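Local atomic coordinates of fatty acid synthase 1, isoform A (PDB entry 6FN6), a protein that probably builds long-chain saturated fatty acids from acetyl-CoA and malonyl-CoA with NADPH, the modelled part being its dehydratase, enoylreductase and ketoreductase modifying region. Residues I110-P122 and Q226-E240. Residues are numbered along the deposited sequence; the frame is centred on the assembly and turned at random.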
loop_
_atom_site.group_PDB
_atom_site.type_symbol
_atom_site.label_atom_id
_atom_site.label_comp_id
_atom_site.label_asym_id
_atom_site.label_seq_id
_atom_site.Cartn_x
_atom_site.Cartn_y
_atom_site.Cartn_z
ATOM N N ILE A 110 -2.529 0.506 29.944
ATOM C CA ILE A 110 -2.229 -0.846 29.481
ATOM C C ILE A 110 -3.468 -1.731 29.596
ATOM O O ILE A 110 -3.658 -2.649 28.799
ATOM C CB ILE A 110 -1.040 -1.450 30.259
ATOM C CG1 ILE A 110 -0.657 -2.825 29.697
ATOM C CG2 ILE A 110 -1.369 -1.563 31.746
ATOM C CD1 ILE A 110 -0.179 -2.805 28.258
ATOM N N ASP A 111 -4.309 -1.454 30.586
ATOM C CA ASP A 111 -5.528 -2.231 30.790
ATOM C C ASP A 111 -6.509 -2.027 29.638
ATOM O O ASP A 111 -7.231 -2.946 29.254
ATOM C CB ASP A 111 -6.195 -1.853 32.117
ATOM C CG ASP A 111 -5.400 -2.317 33.324
ATOM O OD1 ASP A 111 -4.767 -3.392 33.246
ATOM O OD2 ASP A 111 -5.414 -1.610 34.352
ATOM N N ASN A 112 -6.533 -0.815 29.093
ATOM C CA ASN A 112 -7.461 -0.477 28.020
ATOM C C ASN A 112 -7.034 -1.074 26.681
ATOM O O ASN A 112 -7.847 -1.200 25.766
ATOM C CB ASN A 112 -7.575 1.044 27.888
ATOM C CG ASN A 112 -8.668 1.628 28.760
ATOM O OD1 ASN A 112 -8.535 1.688 29.982
ATOM N ND2 ASN A 112 -9.750 2.077 28.134
ATOM N N GLU A 113 -5.762 -1.441 26.567
ATOM C CA GLU A 113 -5.238 -1.985 25.318
ATOM C C GLU A 113 -5.501 -3.485 25.166
ATOM O O GLU A 113 -5.335 -4.039 24.078
ATOM C CB GLU A 113 -3.733 -1.716 25.224
ATOM C CG GLU A 113 -3.362 -0.241 25.171
ATOM C CD GLU A 113 -3.754 0.422 23.866
ATOM O OE1 GLU A 113 -3.323 -0.062 22.799
ATOM O OE2 GLU A 113 -4.491 1.430 23.905
ATOM N N GLU A 114 -5.919 -4.136 26.248
ATOM C CA GLU A 114 -6.148 -5.581 26.232
ATOM C C GLU A 114 -7.592 -5.920 25.876
ATOM O O GLU A 114 -8.475 -5.064 25.954
ATOM C CB GLU A 114 -5.799 -6.188 27.592
ATOM C CG GLU A 114 -4.427 -5.794 28.104
ATOM C CD GLU A 114 -3.871 -6.779 29.111
ATOM O OE1 GLU A 114 -4.005 -6.528 30.327
ATOM O OE2 GLU A 114 -3.293 -7.802 28.685
ATOM N N LEU A 115 -7.828 -7.172 25.489
ATOM C CA LEU A 115 -9.174 -7.631 25.154
ATOM C C LEU A 115 -9.807 -8.344 26.350
ATOM O O LEU A 115 -9.137 -9.123 27.033
ATOM C CB LEU A 115 -9.141 -8.571 23.945
ATOM C CG LEU A 115 -8.773 -7.980 22.581
ATOM C CD1 LEU A 115 -8.609 -9.091 21.557
ATOM C CD2 LEU A 115 -9.823 -6.986 22.115
ATOM N N PRO A 116 -11.106 -8.092 26.603
ATOM C CA PRO A 116 -11.813 -8.761 27.701
ATOM C C PRO A 116 -12.215 -10.187 27.343
ATOM O O PRO A 116 -13.361 -10.422 26.956
ATOM C CB PRO A 116 -13.039 -7.875 27.913
ATOM C CG PRO A 116 -13.318 -7.314 26.571
ATOM C CD PRO A 116 -11.977 -7.122 25.912
ATOM N N LEU A 117 -11.284 -11.125 27.473
ATOM C CA LEU A 117 -11.519 -12.499 27.047
ATOM C C LEU A 117 -11.571 -13.443 28.243
ATOM O O LEU A 117 -10.714 -13.393 29.125
ATOM C CB LEU A 117 -10.426 -12.944 26.074
ATOM C CG LEU A 117 -10.451 -12.252 24.708
ATOM C CD1 LEU A 117 -9.141 -12.481 23.969
ATOM C CD2 LEU A 117 -11.632 -12.719 23.873
ATOM N N GLU A 118 -12.584 -14.305 28.257
ATOM C CA GLU A 118 -12.741 -15.293 29.315
ATOM C C GLU A 118 -12.222 -16.657 28.869
ATOM O O GLU A 118 -12.211 -16.969 27.678
ATOM C CB GLU A 118 -14.211 -15.399 29.728
ATOM C CG GLU A 118 -14.698 -14.241 30.588
ATOM C CD GLU A 118 -14.115 -14.269 31.988
ATOM O OE1 GLU A 118 -13.356 -15.212 32.297
ATOM O OE2 GLU A 118 -14.419 -13.350 32.778
ATOM N N GLU A 119 -11.787 -17.459 29.836
ATOM C CA GLU A 119 -11.232 -18.780 29.560
ATOM C C GLU A 119 -12.198 -19.666 28.779
ATOM O O GLU A 119 -13.414 -19.575 28.941
ATOM C CB GLU A 119 -10.848 -19.474 30.869
ATOM C CG GLU A 119 -9.644 -18.861 31.568
ATOM C CD GLU A 119 -9.164 -19.694 32.743
ATOM O OE1 GLU A 119 -8.942 -20.910 32.559
ATOM O OE2 GLU A 119 -9.011 -19.134 33.848
ATOM N N GLN A 120 -11.638 -20.523 27.930
ATOM C CA GLN A 120 -12.424 -21.473 27.154
ATOM C C GLN A 120 -12.556 -22.796 27.901
ATOM O O GLN A 120 -11.722 -23.128 28.745
ATOM C CB GLN A 120 -11.785 -21.709 25.784
ATOM C CG GLN A 120 -11.827 -20.509 24.855
ATOM C CD GLN A 120 -10.976 -20.706 23.612
ATOM O OE1 GLN A 120 -11.496 -20.809 22.501
ATOM N NE2 GLN A 120 -9.662 -20.759 23.795
ATOM N N THR A 121 -13.606 -23.550 27.591
ATOM C CA THR A 121 -13.783 -24.879 28.164
ATOM C C THR A 121 -12.883 -25.870 27.427
ATOM O O THR A 121 -12.961 -25.974 26.204
ATOM C CB THR A 121 -15.243 -25.360 28.075
ATOM O OG1 THR A 121 -16.121 -24.362 28.607
ATOM C CG2 THR A 121 -15.424 -26.653 28.853
ATOM N N PRO A 122 -12.017 -26.593 28.163
ATOM C CA PRO A 122 -11.119 -27.536 27.484
ATOM C C PRO A 122 -11.855 -28.549 26.614
ATOM O O PRO A 122 -12.955 -28.972 26.962
ATOM C CB PRO A 122 -10.405 -28.242 28.642
ATOM C CG PRO A 122 -10.472 -27.284 29.774
ATOM C CD PRO A 122 -11.780 -26.562 29.618
ATOM N N GLN A 226 -4.519 -19.499 26.053
ATOM C CA GLN A 226 -5.753 -19.613 25.283
ATOM C C GLN A 226 -5.517 -19.325 23.807
ATOM O O GLN A 226 -4.708 -18.469 23.453
ATOM C CB GLN A 226 -6.817 -18.661 25.831
ATOM C CG GLN A 226 -7.089 -18.812 27.318
ATOM C CD GLN A 226 -7.793 -20.112 27.650
ATOM O OE1 GLN A 226 -8.492 -20.683 26.814
ATOM N NE2 GLN A 226 -7.613 -20.586 28.877
ATOM N N TRP A 227 -6.224 -20.056 22.951
ATOM C CA TRP A 227 -6.181 -19.820 21.515
ATOM C C TRP A 227 -7.589 -19.651 20.960
ATOM O O TRP A 227 -8.357 -20.610 20.888
ATOM C CB TRP A 227 -5.463 -20.964 20.801
ATOM C CG TRP A 227 -5.718 -21.010 19.318
ATOM C CD1 TRP A 227 -6.272 -22.040 18.616
ATOM C CD2 TRP A 227 -5.439 -19.980 18.363
ATOM N NE1 TRP A 227 -6.348 -21.720 17.284
ATOM C CE2 TRP A 227 -5.844 -20.459 17.101
ATOM C CE3 TRP A 227 -4.884 -18.699 18.451
ATOM C CZ2 TRP A 227 -5.714 -19.702 15.936
ATOM C CZ3 TRP A 227 -4.753 -17.949 17.291
ATOM C CH2 TRP A 227 -5.168 -18.454 16.052
ATOM N N TYR A 228 -7.918 -18.419 20.584
ATOM C CA TYR A 228 -9.215 -18.098 19.992
ATOM C C TYR A 228 -9.087 -18.011 18.474
ATOM O O TYR A 228 -8.574 -17.028 17.943
ATOM C CB TYR A 228 -9.752 -16.786 20.557
ATOM C CG TYR A 228 -9.736 -16.719 22.068
ATOM C CD1 TYR A 228 -8.612 -16.270 22.750
ATOM C CD2 TYR A 228 -10.843 -17.103 22.813
ATOM C CE1 TYR A 228 -8.590 -16.208 24.129
ATOM C CE2 TYR A 228 -10.831 -17.043 24.196
ATOM C CZ TYR A 228 -9.701 -16.594 24.848
ATOM O OH TYR A 228 -9.683 -16.532 26.222
ATOM N N SER A 229 -9.551 -19.047 17.784
ATOM C CA SER A 229 -9.352 -19.171 16.342
ATOM C C SER A 229 -10.148 -18.148 15.526
ATOM O O SER A 229 -9.712 -17.737 14.448
ATOM C CB SER A 229 -9.717 -20.588 15.887
ATOM O OG SER A 229 -11.056 -20.905 16.220
ATOM N N ASP A 230 -11.309 -17.739 16.027
ATOM C CA ASP A 230 -12.151 -16.793 15.300
ATOM C C ASP A 230 -11.492 -15.418 15.196
ATOM O O ASP A 230 -11.448 -14.826 14.117
ATOM C CB ASP A 230 -13.517 -16.656 15.976
ATOM C CG ASP A 230 -14.362 -17.904 15.840
ATOM O OD1 ASP A 230 -13.807 -18.955 15.454
ATOM O OD2 ASP A 230 -15.579 -17.834 16.120
ATOM N N ILE A 231 -10.987 -14.916 16.319
ATOM C CA ILE A 231 -10.392 -13.583 16.367
ATOM C C ILE A 231 -8.876 -13.639 16.181
ATOM O O ILE A 231 -8.225 -12.603 16.044
ATOM C CB ILE A 231 -10.754 -12.868 17.685
ATOM C CG1 ILE A 231 -10.236 -13.658 18.891
ATOM C CG2 ILE A 231 -12.265 -12.684 17.780
ATOM C CD1 ILE A 231 -10.359 -12.920 20.212
ATOM N N ASN A 232 -8.319 -14.846 16.193
ATOM C CA ASN A 232 -6.882 -15.041 16.011
ATOM C C ASN A 232 -6.082 -14.370 17.124
ATOM O O ASN A 232 -5.338 -13.423 16.877
ATOM C CB ASN A 232 -6.434 -14.504 14.649
ATOM C CG ASN A 232 -5.019 -14.932 14.289
ATOM O OD1 ASN A 232 -4.223 -15.293 15.159
ATOM N ND2 ASN A 232 -4.702 -14.896 13.001
ATOM N N VAL A 233 -6.228 -14.878 18.344
ATOM C CA VAL A 233 -5.518 -14.329 19.493
ATOM C C VAL A 233 -4.948 -15.439 20.374
ATOM O O VAL A 233 -5.612 -16.439 20.640
ATOM C CB VAL A 233 -6.442 -13.404 20.318
ATOM C CG1 VAL A 233 -5.722 -12.882 21.559
ATOM C CG2 VAL A 233 -6.934 -12.249 19.468
ATOM N N ILE A 234 -3.703 -15.256 20.804
ATOM C CA ILE A 234 -3.079 -16.133 21.785
ATOM C C ILE A 234 -2.907 -15.321 23.061
ATOM O O ILE A 234 -2.164 -14.340 23.077
ATOM C CB ILE A 234 -1.723 -16.681 21.297
ATOM C CG1 ILE A 234 -1.831 -17.277 19.894
ATOM C CG2 ILE A 234 -1.200 -17.738 22.255
ATOM C CD1 ILE A 234 -0.543 -17.160 19.107
ATOM N N LYS A 235 -3.580 -15.728 24.132
ATOM C CA LYS A 235 -3.545 -14.966 25.375
ATOM C C LYS A 235 -3.120 -15.808 26.575
ATOM O O LYS A 235 -3.699 -16.862 26.848
ATOM C CB LYS A 235 -4.914 -14.340 25.641
ATOM C CG LYS A 235 -4.897 -13.284 26.729
ATOM C CD LYS A 235 -6.183 -12.477 26.756
ATOM C CE LYS A 235 -6.158 -11.443 27.873
ATOM N NZ LYS A 235 -4.973 -10.539 27.794
ATOM N N SER A 236 -2.099 -15.336 27.285
ATOM C CA SER A 236 -1.656 -15.984 28.510
ATOM C C SER A 236 -1.119 -14.951 29.494
ATOM O O SER A 236 -0.107 -14.301 29.232
ATOM C CB SER A 236 -0.589 -17.037 28.212
ATOM O OG SER A 236 -0.180 -17.694 29.401
ATOM N N ALA A 237 -1.807 -14.810 30.624
ATOM C CA ALA A 237 -1.412 -13.870 31.664
ATOM C C ALA A 237 -1.253 -12.455 31.099
ATOM O O ALA A 237 -2.218 -11.875 30.599
ATOM C CB ALA A 237 -0.122 -14.339 32.334
ATOM N N GLY A 238 -0.046 -11.901 31.176
ATOM C CA GLY A 238 0.184 -10.517 30.798
ATOM C C GLY A 238 0.494 -10.307 29.330
ATOM O O GLY A 238 0.613 -9.169 28.876
ATOM N N VAL A 239 0.630 -11.402 28.591
ATOM C CA VAL A 239 0.970 -11.334 27.175
ATOM C C VAL A 239 -0.265 -11.624 26.325
ATOM O O VAL A 239 -0.980 -12.596 26.559
ATOM C CB VAL A 239 2.118 -12.307 26.828
ATOM C CG1 VAL A 239 2.546 -12.136 25.373
ATOM C CG2 VAL A 239 3.305 -12.096 27.762
ATOM N N GLU A 240 -0.511 -10.768 25.342
ATOM C CA GLU A 240 -1.625 -10.956 24.421
ATOM C C GLU A 240 -1.146 -10.772 22.981
ATOM O O GLU A 240 -0.666 -9.701 22.612
ATOM C CB GLU A 240 -2.752 -9.973 24.743
ATOM C CG GLU A 240 -4.059 -10.271 24.040
ATOM C CD GLU A 240 -5.114 -9.213 24.299
ATOM O OE1 GLU A 240 -5.689 -9.202 25.406
ATOM O OE2 GLU A 240 -5.371 -8.395 23.392
#
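Glu240 receives the backbone of Leu115 on its carboxylate: Leu115 N donates almost straight to Glu240 OE1 (3.0 Å), which accepts through the lone pair on the side of its other oxygen. The anti lone pair of Glu240 OE1 takes Lys235 NZ at 2.8 Å, while Glu240 OE2 pairs with Arg242. Long and flexible, Lys235 turns only at its last torsion (chi4 55°) and also bridges to Glu114 OE2, 3.3 Å from NZ; its positive charge probably eases the closeness of the two glutamates. Glu114 OE1 is held by Asn202.

Farther along, Leu117 lays CD1 off-centre over one face of the Tyr228 ring, a CH-pi contact, and meets the tip of Ile231. The Gln120 amide lies over the opposite face, its plane 24° from the ring. Gln120 NE2 spends both hydrogens, on Gln226 OE1 and on Trp227 O, each 3.2 Å away; Gln226 OE1 also accepts a weak bond from Gln120 N. Tyr228 suits this place, since its apolar ring packs while Tyr228 OH donates to Glu118 O (2.9 Å), from above the carbonyl plane. Segment 110-122, leading out of the N-terminal hotdog toward the C-terminal one, is thus strapped across antiparallel strands of the latter, as befits the double-hotdog fold of the dehydratase domain.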